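Local atomic coordinates of acyl-CoA thioesterase (Alicyclobacillus acidocaldarius subsp. acidocaldarius, PDB entry 3RQB), a protein that is of unknown function but probably hydrolyses acyl-CoA thioesters, being built from two hotdog domains. Residues Ile206-Phe211 against Thr261-Tyr266; Val193-Val198 against Gly242-Ile247; Gly27-Glu32 against Ala76-Glu81. All coordinates share one frame; numbering follows the deposited sequence.

Contacts 1 and 2 belong to the C-terminal hotdog domain and meet, their centres about 8 Å apart. Strands 257-267 and 243-251 are neighbours there, so the 261-266 side of contact 1 is bonded directly to the 242-247 side of contact 2: V265 N lies 2.7 Å from F244 O. Contact 1 adds strand 206-215 beyond, and contact 2 lays helix 195-200 against the sheet; both touch the second subunit. Contact 3 is in the N-terminal hotdog domain, its centre about 21 Å from that of contact 1 and 27 Å from that of contact 2. It touches neither: the nearest atoms are about 14 Å away in contact 1 and about 16 Å away in contact 2.

Contact 1: residues Ile206-Phe211 against Thr261-Tyr266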
ATOM      1  N   ILE B 206     -16.879   8.966  -6.450  1.00 57.95           N
ATOM      2  CA  ILE B 206     -15.738   8.387  -5.750  1.00 58.33           C
ATOM      3  C   ILE B 206     -14.473   9.094  -6.202  1.00 57.78           C
ATOM      4  O   ILE B 206     -14.443   9.695  -7.276  1.00 59.47           O
ATOM      5  CB  ILE B 206     -15.596   6.854  -6.005  1.00 51.60           C
ATOM      6  CG1 ILE B 206     -15.594   6.533  -7.506  1.00 55.51           C
ATOM      7  CG2 ILE B 206     -16.706   6.078  -5.314  1.00 47.07           C
ATOM      8  CD1 ILE B 206     -14.224   6.566  -8.169  1.00 49.07           C
ATOM      9  N   GLY B 207     -13.435   9.037  -5.378  1.00 54.11           N
ATOM     10  CA  GLY B 207     -12.113   9.403  -5.837  1.00 53.85           C
ATOM     11  C   GLY B 207     -11.058   8.689  -5.018  1.00 61.77           C
ATOM     12  O   GLY B 207     -11.268   8.366  -3.844  1.00 65.09           O
ATOM     13  N   THR B 208      -9.900   8.474  -5.631  1.00 58.04           N
ATOM     14  CA  THR B 208      -8.828   7.749  -4.977  1.00 45.07           C
ATOM     15  C   THR B 208      -7.947   8.710  -4.208  1.00 41.06           C
ATOM     16  O   THR B 208      -7.426   9.684  -4.762  1.00 37.42           O
ATOM     17  CB  THR B 208      -7.953   6.986  -5.985  1.00 42.22           C
ATOM     18  OG1 THR B 208      -8.688   5.881  -6.520  1.00 41.59           O
ATOM     19  CG2 THR B 208      -6.698   6.463  -5.303  1.00 41.37           C
ATOM     20  N   VAL B 209      -7.809   8.441  -2.918  1.00 42.55           N
ATOM     21  CA  VAL B 209      -6.879   9.162  -2.069  1.00 42.57           C
ATOM     22  C   VAL B 209      -5.451   8.642  -2.219  1.00 40.01           C
ATOM     23  O   VAL B 209      -4.494   9.422  -2.291  1.00 40.10           O
ATOM     24  CB  VAL B 209      -7.297   9.020  -0.611  1.00 47.51           C
ATOM     25  CG1 VAL B 209      -6.211   9.567   0.320  1.00 51.53           C
ATOM     26  CG2 VAL B 209      -8.631   9.708  -0.404  1.00 47.58           C
ATOM     27  N   THR B 210      -5.314   7.320  -2.259  1.00 36.88           N
ATOM     28  CA  THR B 210      -4.001   6.697  -2.290  1.00 35.33           C
ATOM     29  C   THR B 210      -3.991   5.351  -3.017  1.00 38.59           C
ATOM     30  O   THR B 210      -4.975   4.599  -3.006  1.00 35.37           O
ATOM     31  CB  THR B 210      -3.440   6.525  -0.869  1.00 35.44           C
ATOM     32  OG1 THR B 210      -2.126   5.953  -0.936  1.00 42.70           O
ATOM     33  CG2 THR B 210      -4.346   5.633  -0.061  1.00 32.52           C
ATOM     34  N   PHE B 211      -2.859   5.068  -3.653  1.00 37.63           N
ATOM     35  CA  PHE B 211      -2.715   3.915  -4.509  1.00 38.25           C
ATOM     36  C   PHE B 211      -1.320   3.337  -4.274  1.00 39.51           C
ATOM     37  O   PHE B 211      -0.330   4.066  -4.346  1.00 38.89           O
ATOM     38  CB  PHE B 211      -2.914   4.406  -5.942  1.00 42.28           C
ATOM     39  CG  PHE B 211      -2.615   3.389  -7.010  1.00 53.70           C
ATOM     40  CD1 PHE B 211      -3.542   2.411  -7.347  1.00 54.27           C
ATOM     41  CD2 PHE B 211      -1.425   3.450  -7.724  1.00 55.54           C
ATOM     42  CE1 PHE B 211      -3.270   1.488  -8.354  1.00 54.41           C
ATOM     43  CE2 PHE B 211      -1.149   2.535  -8.729  1.00 53.81           C
ATOM     44  CZ  PHE B 211      -2.075   1.553  -9.046  1.00 54.03           C
ATOM     45  N   THR B 261      -1.676  -4.694  -5.993  1.00 45.77           N
ATOM     46  CA  THR B 261      -2.012  -3.311  -5.683  1.00 50.59           C
ATOM     47  C   THR B 261      -3.104  -3.171  -4.672  1.00 46.30           C
ATOM     48  O   THR B 261      -3.979  -4.024  -4.551  1.00 45.24           O
ATOM     49  CB  THR B 261      -2.529  -2.549  -6.900  1.00 59.84           C
ATOM     50  OG1 THR B 261      -3.729  -3.166  -7.373  1.00 59.40           O
ATOM     51  CG2 THR B 261      -1.503  -2.560  -7.983  1.00 73.88           C
ATOM     52  N   THR B 262      -3.055  -2.043  -3.982  1.00 49.57           N
ATOM     53  CA  THR B 262      -4.130  -1.613  -3.116  1.00 51.06           C
ATOM     54  C   THR B 262      -4.510  -0.177  -3.435  1.00 43.53           C
ATOM     55  O   THR B 262      -3.714   0.614  -3.965  1.00 38.76           O
ATOM     56  CB  THR B 262      -3.745  -1.720  -1.640  1.00 56.62           C
ATOM     57  OG1 THR B 262      -2.711  -0.772  -1.344  1.00 63.61           O
ATOM     58  CG2 THR B 262      -3.243  -3.118  -1.334  1.00 59.20           C
ATOM     59  N   GLN B 263      -5.749   0.144  -3.110  1.00 39.24           N
ATOM     60  CA  GLN B 263      -6.284   1.449  -3.398  1.00 46.23           C
ATOM     61  C   GLN B 263      -7.186   1.815  -2.244  1.00 47.58           C
ATOM     62  O   GLN B 263      -7.986   0.991  -1.802  1.00 45.98           O
ATOM     63  CB  GLN B 263      -7.106   1.368  -4.680  1.00 52.36           C
ATOM     64  CG  GLN B 263      -7.245   2.661  -5.441  1.00 52.20           C
ATOM     65  CD  GLN B 263      -7.577   2.416  -6.895  1.00 56.57           C
ATOM     66  OE1 GLN B 263      -8.485   3.027  -7.445  1.00 68.16           O
ATOM     67  NE2 GLN B 263      -6.840   1.509  -7.525  1.00 53.42           N
ATOM     68  N   LEU B 264      -7.060   3.042  -1.753  1.00 47.63           N
ATOM     69  CA  LEU B 264      -8.022   3.567  -0.795  1.00 43.44           C
ATOM     70  C   LEU B 264      -8.850   4.635  -1.487  1.00 48.53           C
ATOM     71  O   LEU B 264      -8.313   5.589  -2.053  1.00 54.06           O
ATOM     72  CB  LEU B 264      -7.333   4.151   0.433  1.00 39.38           C
ATOM     73  CG  LEU B 264      -8.349   4.584   1.497  1.00 41.50           C
ATOM     74  CD1 LEU B 264      -9.229   3.402   1.866  1.00 37.71           C
ATOM     75  CD2 LEU B 264      -7.693   5.187   2.751  1.00 42.95           C
ATOM     76  N   VAL B 265     -10.163   4.480  -1.448  1.00 43.93           N
ATOM     77  CA  VAL B 265     -10.999   5.334  -2.254  1.00 37.93           C
ATOM     78  C   VAL B 265     -12.137   5.971  -1.482  1.00 37.45           C
ATOM     79  O   VAL B 265     -12.957   5.290  -0.860  1.00 39.47           O
ATOM     80  CB  VAL B 265     -11.581   4.555  -3.414  1.00 37.76           C
ATOM     81  CG1 VAL B 265     -12.211   5.510  -4.404  1.00 43.67           C
ATOM     82  CG2 VAL B 265     -10.497   3.732  -4.069  1.00 30.16           C
ATOM     83  N   TYR B 266     -12.169   7.292  -1.544  1.00 41.57           N
ATOM     84  CA  TYR B 266     -13.289   8.070  -1.063  1.00 50.08           C
ATOM     85  C   TYR B 266     -14.567   7.709  -1.805  1.00 49.34           C
ATOM     86  O   TYR B 266     -14.575   7.552  -3.022  1.00 48.79           O
ATOM     87  CB  TYR B 266     -13.012   9.545  -1.275  1.00 61.21           C
ATOM     88  CG  TYR B 266     -14.186  10.412  -0.918  1.00 83.49           C
ATOM     89  CD1 TYR B 266     -14.481  10.702   0.416  1.00 93.80           C
ATOM     90  CD2 TYR B 266     -15.008  10.942  -1.902  1.00 92.03           C
ATOM     91  CE1 TYR B 266     -15.563  11.507   0.761  1.00 98.43           C
ATOM     92  CE2 TYR B 266     -16.092  11.748  -1.568  1.00 99.90           C
ATOM     93  CZ  TYR B 266     -16.366  12.028  -0.233  1.00101.42           C
ATOM     94  OH  TYR B 266     -17.441  12.827   0.100  1.00100.90           O
TER
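T261 meets F211 where the pairing begins, its methyl CG2 lying 4.3 Å from CZ of the ring and approaching it obliquely. At T262 the carbonyl receives a CA-H...O contact from F211, while the hydroxyl is hydrogen-bonded to Y214 of the second subunit. Q263 stands on the same face as F211 and T208; with CG anti to the backbone N (chi1 -155°), its aliphatic stem crosses T208, CG 3.8 Å from T208 CG2. L264 is where the register changes. Its N gives a fairly straight bond (167°) to T210 O at 2.9 Å, and its O accepts V209 N at 3.0 Å in the carbonyl plane, with a weak, longer bond from T210 N. Two residues thus face one, a classic beta bulge. V265 then rests CG1 against I206 CB at 4.0 Å. Y266 ends the pairing with G207: G207 N bonds to Y266 O at 3.0 Å, and the return bond from Y266 N is weak. Backbone bonds therefore carry this join, and because L264 O serves both V209 and T210, strand 206-215 can turn its corner without losing its hold on strand 257-267.

Contact 2: residues Val193-Val198 against Gly242-Ile247; sequences VPRVYV and GYFDQI
The first turn of helix 195-200 lies against strand 243-251 in the C-terminal hotdog domain, with R195 and V196 meeting F244 and Q246. P194 sits at the N-cap position, so the two touching helix residues directly follow the start of the helix. R195 holds CG beside its backbone N (chi1 -66°), 3.5 Å from Q246 CG; the bends at chi2 and chi3 then turn the chain across the Q246 side chain at about a right angle and bring NE to the amide. There NE donates to Q246 OE1 at 3.2 Å. The oxygen lies in the guanidinium plane, but the donor stands well above the plane of the Q246 amide, whose plane is turned 79° from the guanidinium; the bond uses the edge of one flat group and arrives over the other.

V198 CG2 lies over one face of the guanidinium, 3.5 Å above the plane and toward its rim. NH2 reaches back to V193 O in a weak bond, and NH1 is held by A166 O and T168 OG1. NE, NH1 and NH2 each have an oxygen partner, which probably fixes how the guanidinium is turned.

Next to this polar end is an apolar one. V196 CB lies over a face of the F244 ring, and its CG1 is 4.0 Å from F244 CE1, while R195 CB approaches obliquely, 3.8 Å from F244 CE2. W119 of the second subunit packs on V196 as well. F244 and Q246 point to the helix, whereas the CB of D245 between them points away; its carboxylate bonds to T237 OG1 on strand 230-240. An antiparallel sheet curled round helix is the hallmark of the hotdog fold, and here helix 195-200 lies against that sheet through F244 and Q246.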
ATOM      1  N   VAL B 193     -12.730  -1.040 -12.922  1.00 45.40           N
ATOM      2  CA  VAL B 193     -13.956  -0.377 -12.544  1.00 41.44           C
ATOM      3  C   VAL B 193     -13.993  -0.287 -11.026  1.00 44.47           C
ATOM      4  O   VAL B 193     -13.577  -1.220 -10.345  1.00 41.95           O
ATOM      5  CB  VAL B 193     -15.148  -1.177 -13.044  1.00 43.59           C
ATOM      6  CG1 VAL B 193     -16.369  -0.937 -12.173  1.00 40.56           C
ATOM      7  CG2 VAL B 193     -15.421  -0.824 -14.496  1.00 49.67           C
ATOM      8  N   PRO B 194     -14.480   0.847 -10.489  1.00 44.34           N
ATOM      9  CA  PRO B 194     -14.477   1.101  -9.045  1.00 43.60           C
ATOM     10  C   PRO B 194     -15.289   0.049  -8.321  1.00 41.29           C
ATOM     11  O   PRO B 194     -16.450  -0.168  -8.690  1.00 39.92           O
ATOM     12  CB  PRO B 194     -15.201   2.451  -8.930  1.00 37.76           C
ATOM     13  CG  PRO B 194     -15.053   3.073 -10.255  1.00 33.68           C
ATOM     14  CD  PRO B 194     -15.133   1.938 -11.225  1.00 34.80           C
ATOM     15  N   ARG B 195     -14.717  -0.558  -7.285  1.00 36.78           N
ATOM     16  CA  ARG B 195     -15.358  -1.710  -6.655  1.00 37.88           C
ATOM     17  C   ARG B 195     -16.848  -1.429  -6.376  1.00 45.47           C
ATOM     18  O   ARG B 195     -17.726  -2.239  -6.702  1.00 47.79           O
ATOM     19  CB  ARG B 195     -14.619  -2.108  -5.370  1.00 32.08           C
ATOM     20  CG  ARG B 195     -13.188  -2.633  -5.567  1.00 33.82           C
ATOM     21  CD  ARG B 195     -13.137  -3.866  -6.458  1.00 35.60           C
ATOM     22  NE  ARG B 195     -13.017  -3.505  -7.871  1.00 41.06           N
ATOM     23  CZ  ARG B 195     -13.502  -4.216  -8.887  1.00 41.26           C
ATOM     24  NH1 ARG B 195     -14.157  -5.340  -8.668  1.00 46.20           N
ATOM     25  NH2 ARG B 195     -13.334  -3.796 -10.130  1.00 43.70           N
ATOM     26  N   VAL B 196     -17.127  -0.256  -5.812  1.00 43.47           N
ATOM     27  CA  VAL B 196     -18.479   0.109  -5.404  1.00 36.98           C
ATOM     28  C   VAL B 196     -19.511   0.057  -6.552  1.00 37.21           C
ATOM     29  O   VAL B 196     -20.625  -0.433  -6.365  1.00 40.02           O
ATOM     30  CB  VAL B 196     -18.487   1.477  -4.683  1.00 37.28           C
ATOM     31  CG1 VAL B 196     -18.266   2.597  -5.675  1.00 44.19           C
ATOM     32  CG2 VAL B 196     -19.792   1.688  -3.926  1.00 31.54           C
ATOM     33  N   TYR B 197     -19.150   0.551  -7.734  1.00 38.65           N
ATOM     34  CA  TYR B 197     -20.025   0.395  -8.895  1.00 41.58           C
ATOM     35  C   TYR B 197     -20.401  -1.078  -9.054  1.00 47.58           C
ATOM     36  O   TYR B 197     -21.572  -1.421  -9.220  1.00 52.65           O
ATOM     37  CB  TYR B 197     -19.347   0.857 -10.190  1.00 42.28           C
ATOM     38  CG  TYR B 197     -19.004   2.332 -10.281  1.00 51.13           C
ATOM     39  CD1 TYR B 197     -19.278   3.204  -9.237  1.00 58.11           C
ATOM     40  CD2 TYR B 197     -18.410   2.854 -11.428  1.00 50.93           C
ATOM     41  CE1 TYR B 197     -18.959   4.560  -9.330  1.00 60.67           C
ATOM     42  CE2 TYR B 197     -18.090   4.203 -11.530  1.00 52.41           C
ATOM     43  CZ  TYR B 197     -18.366   5.053 -10.479  1.00 59.13           C
ATOM     44  OH  TYR B 197     -18.047   6.394 -10.571  1.00 61.98           O
ATOM     45  N   VAL B 198     -19.394  -1.944  -9.008  1.00 43.56           N
ATOM     46  CA  VAL B 198     -19.613  -3.368  -9.197  1.00 43.73           C
ATOM     47  C   VAL B 198     -20.639  -3.888  -8.199  1.00 41.15           C
ATOM     48  O   VAL B 198     -21.473  -4.748  -8.523  1.00 37.82           O
ATOM     49  CB  VAL B 198     -18.317  -4.173  -9.008  1.00 44.01           C
ATOM     50  CG1 VAL B 198     -18.492  -5.558  -9.592  1.00 50.20           C
ATOM     51  CG2 VAL B 198     -17.125  -3.460  -9.648  1.00 33.13           C
ATOM     52  N   GLY B 242     -17.803   6.408   4.453  1.00 48.82           N
ATOM     53  CA  GLY B 242     -17.253   7.306   3.458  1.00 44.75           C
ATOM     54  C   GLY B 242     -16.073   6.796   2.663  1.00 43.23           C
ATOM     55  O   GLY B 242     -15.617   7.472   1.746  1.00 47.47           O
ATOM     56  N   TYR B 243     -15.566   5.615   2.995  1.00 44.37           N
ATOM     57  CA  TYR B 243     -14.444   5.063   2.234  1.00 47.72           C
ATOM     58  C   TYR B 243     -14.555   3.583   1.923  1.00 53.06           C
ATOM     59  O   TYR B 243     -15.313   2.851   2.564  1.00 58.84           O
ATOM     60  CB  TYR B 243     -13.115   5.332   2.939  1.00 37.98           C
ATOM     61  CG  TYR B 243     -12.738   6.786   2.910  1.00 40.63           C
ATOM     62  CD1 TYR B 243     -11.905   7.297   1.922  1.00 37.17           C
ATOM     63  CD2 TYR B 243     -13.244   7.658   3.859  1.00 47.85           C
ATOM     64  CE1 TYR B 243     -11.572   8.647   1.902  1.00 40.81           C
ATOM     65  CE2 TYR B 243     -12.926   8.993   3.849  1.00 47.58           C
ATOM     66  CZ  TYR B 243     -12.089   9.494   2.877  1.00 42.22           C
ATOM     67  OH  TYR B 243     -11.789  10.848   2.911  1.00 32.41           O
ATOM     68  N   PHE B 244     -13.800   3.157   0.916  1.00 48.59           N
ATOM     69  CA  PHE B 244     -13.619   1.738   0.651  1.00 46.86           C
ATOM     70  C   PHE B 244     -12.259   1.498   0.002  1.00 44.83           C
ATOM     71  O   PHE B 244     -11.567   2.449  -0.370  1.00 34.49           O
ATOM     72  CB  PHE B 244     -14.723   1.221  -0.272  1.00 41.87           C
ATOM     73  CG  PHE B 244     -14.560   1.653  -1.698  1.00 40.47           C
ATOM     74  CD1 PHE B 244     -15.163   2.816  -2.154  1.00 41.67           C
ATOM     75  CD2 PHE B 244     -13.786   0.897  -2.583  1.00 40.05           C
ATOM     76  CE1 PHE B 244     -15.005   3.216  -3.469  1.00 46.60           C
ATOM     77  CE2 PHE B 244     -13.617   1.284  -3.896  1.00 41.37           C
ATOM     78  CZ  PHE B 244     -14.225   2.445  -4.346  1.00 47.45           C
ATOM     79  N   ASP B 245     -11.933   0.224  -0.212  1.00 50.44           N
ATOM     80  CA  ASP B 245     -10.600  -0.177  -0.639  1.00 55.49           C
ATOM     81  C   ASP B 245     -10.634  -1.183  -1.786  1.00 52.92           C
ATOM     82  O   ASP B 245     -11.614  -1.896  -1.989  1.00 48.33           O
ATOM     83  CB  ASP B 245      -9.836  -0.795   0.533  1.00 59.60           C
ATOM     84  CG  ASP B 245     -10.131  -2.275   0.701  1.00 67.14           C
ATOM     85  OD1 ASP B 245     -11.307  -2.674   0.557  1.00 68.22           O
ATOM     86  OD2 ASP B 245      -9.180  -3.040   0.957  1.00 70.56           O
ATOM     87  N   GLN B 246      -9.537  -1.251  -2.523  1.00 50.95           N
ATOM     88  CA  GLN B 246      -9.448  -2.186  -3.616  1.00 46.73           C
ATOM     89  C   GLN B 246      -8.166  -2.950  -3.435  1.00 41.58           C
ATOM     90  O   GLN B 246      -7.115  -2.355  -3.224  1.00 40.12           O
ATOM     91  CB  GLN B 246      -9.432  -1.442  -4.951  1.00 46.05           C
ATOM     92  CG  GLN B 246      -9.777  -2.311  -6.141  1.00 44.04           C
ATOM     93  CD  GLN B 246      -9.945  -1.511  -7.415  1.00 47.66           C
ATOM     94  OE1 GLN B 246     -11.017  -0.969  -7.682  1.00 49.65           O
ATOM     95  NE2 GLN B 246      -8.883  -1.435  -8.214  1.00 47.55           N
ATOM     96  N   ILE B 247      -8.262  -4.268  -3.483  1.00 39.27           N
ATOM     97  CA  ILE B 247      -7.083  -5.111  -3.536  1.00 40.14           C
ATOM     98  C   ILE B 247      -7.058  -5.804  -4.882  1.00 39.26           C
ATOM     99  O   ILE B 247      -8.083  -6.300  -5.350  1.00 39.73           O
ATOM    100  CB  ILE B 247      -7.097  -6.164  -2.437  1.00 45.44           C
ATOM    101  CG1 ILE B 247      -7.428  -5.512  -1.097  1.00 54.99           C
ATOM    102  CG2 ILE B 247      -5.760  -6.873  -2.375  1.00 42.69           C
ATOM    103  CD1 ILE B 247      -7.081  -6.373   0.099  1.00 60.21           C
TER

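Contact 3: residues Gly27-Glu32 against Ala76-Glu81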
ATOM      1  N   GLY B  27       6.004  18.335 -17.045  1.00 41.06           N
ATOM      2  CA  GLY B  27       5.060  17.552 -17.805  1.00 47.68           C
ATOM      3  C   GLY B  27       3.765  18.311 -17.992  1.00 55.68           C
ATOM      4  O   GLY B  27       3.558  19.395 -17.436  1.00 55.74           O
ATOM      5  N   GLN B  28       2.891  17.742 -18.805  1.00 54.70           N
ATOM      6  CA  GLN B  28       1.576  18.302 -18.991  1.00 50.89           C
ATOM      7  C   GLN B  28       0.612  17.212 -18.644  1.00 47.45           C
ATOM      8  O   GLN B  28       0.864  16.046 -18.966  1.00 47.31           O
ATOM      9  CB  GLN B  28       1.370  18.708 -20.440  1.00 51.22           C
ATOM     10  CG  GLN B  28       1.712  20.144 -20.718  1.00 62.77           C
ATOM     11  CD  GLN B  28       1.634  20.480 -22.194  1.00 71.33           C
ATOM     12  OE1 GLN B  28       2.282  19.836 -23.016  1.00 74.49           O
ATOM     13  NE2 GLN B  28       0.839  21.493 -22.538  1.00 70.65           N
ATOM     14  N   VAL B  29      -0.466  17.578 -17.959  1.00 49.17           N
ATOM     15  CA  VAL B  29      -1.569  16.651 -17.800  1.00 53.45           C
ATOM     16  C   VAL B  29      -2.276  16.618 -19.146  1.00 59.46           C
ATOM     17  O   VAL B  29      -2.698  17.657 -19.668  1.00 57.37           O
ATOM     18  CB  VAL B  29      -2.555  17.096 -16.704  1.00 48.97           C
ATOM     19  CG1 VAL B  29      -3.807  16.226 -16.725  1.00 44.81           C
ATOM     20  CG2 VAL B  29      -1.893  17.048 -15.346  1.00 38.48           C
ATOM     21  N   LYS B  30      -2.384  15.422 -19.715  1.00 60.12           N
ATOM     22  CA  LYS B  30      -3.043  15.253 -20.998  1.00 69.01           C
ATOM     23  C   LYS B  30      -4.551  15.242 -20.774  1.00 68.85           C
ATOM     24  O   LYS B  30      -5.038  14.627 -19.832  1.00 72.73           O
ATOM     25  CB  LYS B  30      -2.601  13.942 -21.649  1.00 75.72           C
ATOM     26  CG  LYS B  30      -1.709  14.087 -22.870  1.00 82.57           C
ATOM     27  CD  LYS B  30      -1.494  12.713 -23.506  1.00 91.66           C
ATOM     28  CE  LYS B  30      -1.492  12.774 -25.030  1.00 97.87           C
ATOM     29  NZ  LYS B  30      -2.144  11.574 -25.634  1.00 97.70           N
ATOM     30  N   ALA B  31      -5.296  15.925 -21.630  1.00 65.93           N
ATOM     31  CA  ALA B  31      -6.742  15.949 -21.486  1.00 62.29           C
ATOM     32  C   ALA B  31      -7.357  14.645 -21.986  1.00 64.81           C
ATOM     33  O   ALA B  31      -8.488  14.302 -21.624  1.00 64.44           O
ATOM     34  CB  ALA B  31      -7.318  17.127 -22.223  1.00 58.35           C
ATOM     35  N   GLU B  32      -6.605  13.923 -22.818  1.00 63.59           N
ATOM     36  CA  GLU B  32      -7.076  12.659 -23.388  1.00 63.60           C
ATOM     37  C   GLU B  32      -7.104  11.520 -22.349  1.00 54.81           C
ATOM     38  O   GLU B  32      -7.781  10.508 -22.539  1.00 46.14           O
ATOM     39  CB  GLU B  32      -6.250  12.266 -24.626  1.00 69.54           C
ATOM     40  CG  GLU B  32      -6.285  13.282 -25.790  1.00 75.12           C
ATOM     41  CD  GLU B  32      -5.274  14.422 -25.641  1.00 82.53           C
ATOM     42  OE1 GLU B  32      -5.291  15.367 -26.468  1.00 86.46           O
ATOM     43  OE2 GLU B  32      -4.455  14.371 -24.701  1.00 84.86           O
ATOM     44  N   ALA B  76      -3.014  20.844 -17.065  1.00 52.24           N
ATOM     45  CA  ALA B  76      -2.105  21.957 -17.071  1.00 56.74           C
ATOM     46  C   ALA B  76      -0.721  21.383 -17.118  1.00 53.16           C
ATOM     47  O   ALA B  76      -0.525  20.216 -16.788  1.00 48.39           O
ATOM     48  CB  ALA B  76      -2.292  22.822 -15.825  1.00 63.87           C
ATOM     49  N   PRO B  77       0.246  22.187 -17.536  1.00 54.59           N
ATOM     50  CA  PRO B  77       1.590  21.799 -17.122  1.00 53.34           C
ATOM     51  C   PRO B  77       1.633  21.656 -15.599  1.00 52.59           C
ATOM     52  O   PRO B  77       0.853  22.284 -14.863  1.00 47.94           O
ATOM     53  CB  PRO B  77       2.445  22.990 -17.548  1.00 58.03           C
ATOM     54  CG  PRO B  77       1.662  23.665 -18.623  1.00 60.15           C
ATOM     55  CD  PRO B  77       0.220  23.459 -18.274  1.00 59.15           C
ATOM     56  N   PHE B  78       2.541  20.795 -15.154  1.00 54.23           N
ATOM     57  CA  PHE B  78       2.822  20.549 -13.751  1.00 49.91           C
ATOM     58  C   PHE B  78       4.316  20.392 -13.615  1.00 53.27           C
ATOM     59  O   PHE B  78       5.042  20.339 -14.614  1.00 49.24           O
ATOM     60  CB  PHE B  78       2.173  19.267 -13.273  1.00 40.54           C
ATOM     61  CG  PHE B  78       2.609  18.075 -14.039  1.00 42.27           C
ATOM     62  CD1 PHE B  78       3.752  17.398 -13.690  1.00 43.50           C
ATOM     63  CD2 PHE B  78       1.884  17.642 -15.136  1.00 45.65           C
ATOM     64  CE1 PHE B  78       4.151  16.298 -14.410  1.00 44.74           C
ATOM     65  CE2 PHE B  78       2.285  16.543 -15.866  1.00 42.87           C
ATOM     66  CZ  PHE B  78       3.412  15.869 -15.501  1.00 42.40           C
ATOM     67  N   VAL B  79       4.769  20.348 -12.370  1.00 55.89           N
ATOM     68  CA  VAL B  79       6.174  20.177 -12.068  1.00 50.33           C
ATOM     69  C   VAL B  79       6.351  19.071 -11.034  1.00 54.20           C
ATOM     70  O   VAL B  79       5.577  18.976 -10.083  1.00 61.75           O
ATOM     71  CB  VAL B  79       6.755  21.491 -11.545  1.00 45.50           C
ATOM     72  CG1 VAL B  79       7.440  21.291 -10.203  1.00 49.98           C
ATOM     73  CG2 VAL B  79       7.703  22.070 -12.561  1.00 49.55           C
ATOM     74  N   ILE B  80       7.362  18.226 -11.217  1.00 44.36           N
ATOM     75  CA  ILE B  80       7.628  17.172 -10.250  1.00 34.70           C
ATOM     76  C   ILE B  80       9.018  17.285  -9.689  1.00 46.73           C
ATOM     77  O   ILE B  80       9.983  17.396 -10.427  1.00 53.22           O
ATOM     78  CB  ILE B  80       7.510  15.784 -10.867  1.00 32.01           C
ATOM     79  CG1 ILE B  80       6.163  15.637 -11.578  1.00 43.27           C
ATOM     80  CG2 ILE B  80       7.675  14.711  -9.781  1.00 21.07           C
ATOM     81  CD1 ILE B  80       5.966  14.301 -12.278  1.00 44.27           C
ATOM     82  N   GLU B  81       9.128  17.221  -8.374  1.00 57.58           N
ATOM     83  CA  GLU B  81      10.431  17.249  -7.741  1.00 64.03           C
ATOM     84  C   GLU B  81      10.723  15.886  -7.137  1.00 60.70           C
ATOM     85  O   GLU B  81      10.140  15.517  -6.118  1.00 68.64           O
ATOM     86  CB  GLU B  81      10.400  18.296  -6.646  1.00 81.58           C
ATOM     87  CG  GLU B  81      11.706  18.544  -5.967  1.00 98.81           C
ATOM     88  CD  GLU B  81      11.598  19.684  -4.988  1.00112.37           C
ATOM     89  OE1 GLU B  81      11.559  20.852  -5.441  1.00115.24           O
ATOM     90  OE2 GLU B  81      11.525  19.404  -3.770  1.00117.15           O
TER
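F78 holds CG between its backbone N and carbonyl carbon (chi1 58°), and that torsion swings the ring across to the neighbouring strand and over G27. V29, with CG1 anti to its N, keeps CG2 turned to the same ring, 3.8 Å from F78 CD2. The ring is met from two directions. G27 CA sits over its face in a CH-pi contact, 3.7 Å from the ring centroid and 28° off the normal, while V29 N lies at its edge. Glycine leaves the room for this: a CB on G27 would run into F78 CZ.

Three backbone bonds tie the strands together in antiparallel fashion. F78 N donates to G27 O at 2.9 Å, G27 N to F78 O at 3.3 Å, and V29 N to A76 O at 2.9 Å in an almost straight bond. Q28 and P77 form the non-hydrogen-bonded pair between them, so the proline's missing N-H costs the pairing nothing. Their side chains meet, Q28 CG 4.1 Å from P77 CG.

The phenyl group also touches T47 of helix 41-53 and M98 and Q100 of strand 91-100. With F78 replaced by an alanine, the ring over G27 would be gone, which would probably leave the glycine uncovered and open a gap toward T47. An aromatic ring laid on a glycine of the adjacent strand is the arrangement known as aromatic rescue of glycine. Here it implies a division of labour: hydrogen bonds set the register of this short strand in the N-terminal hotdog domain, while the ring supplies the apolar cover that G27 cannot.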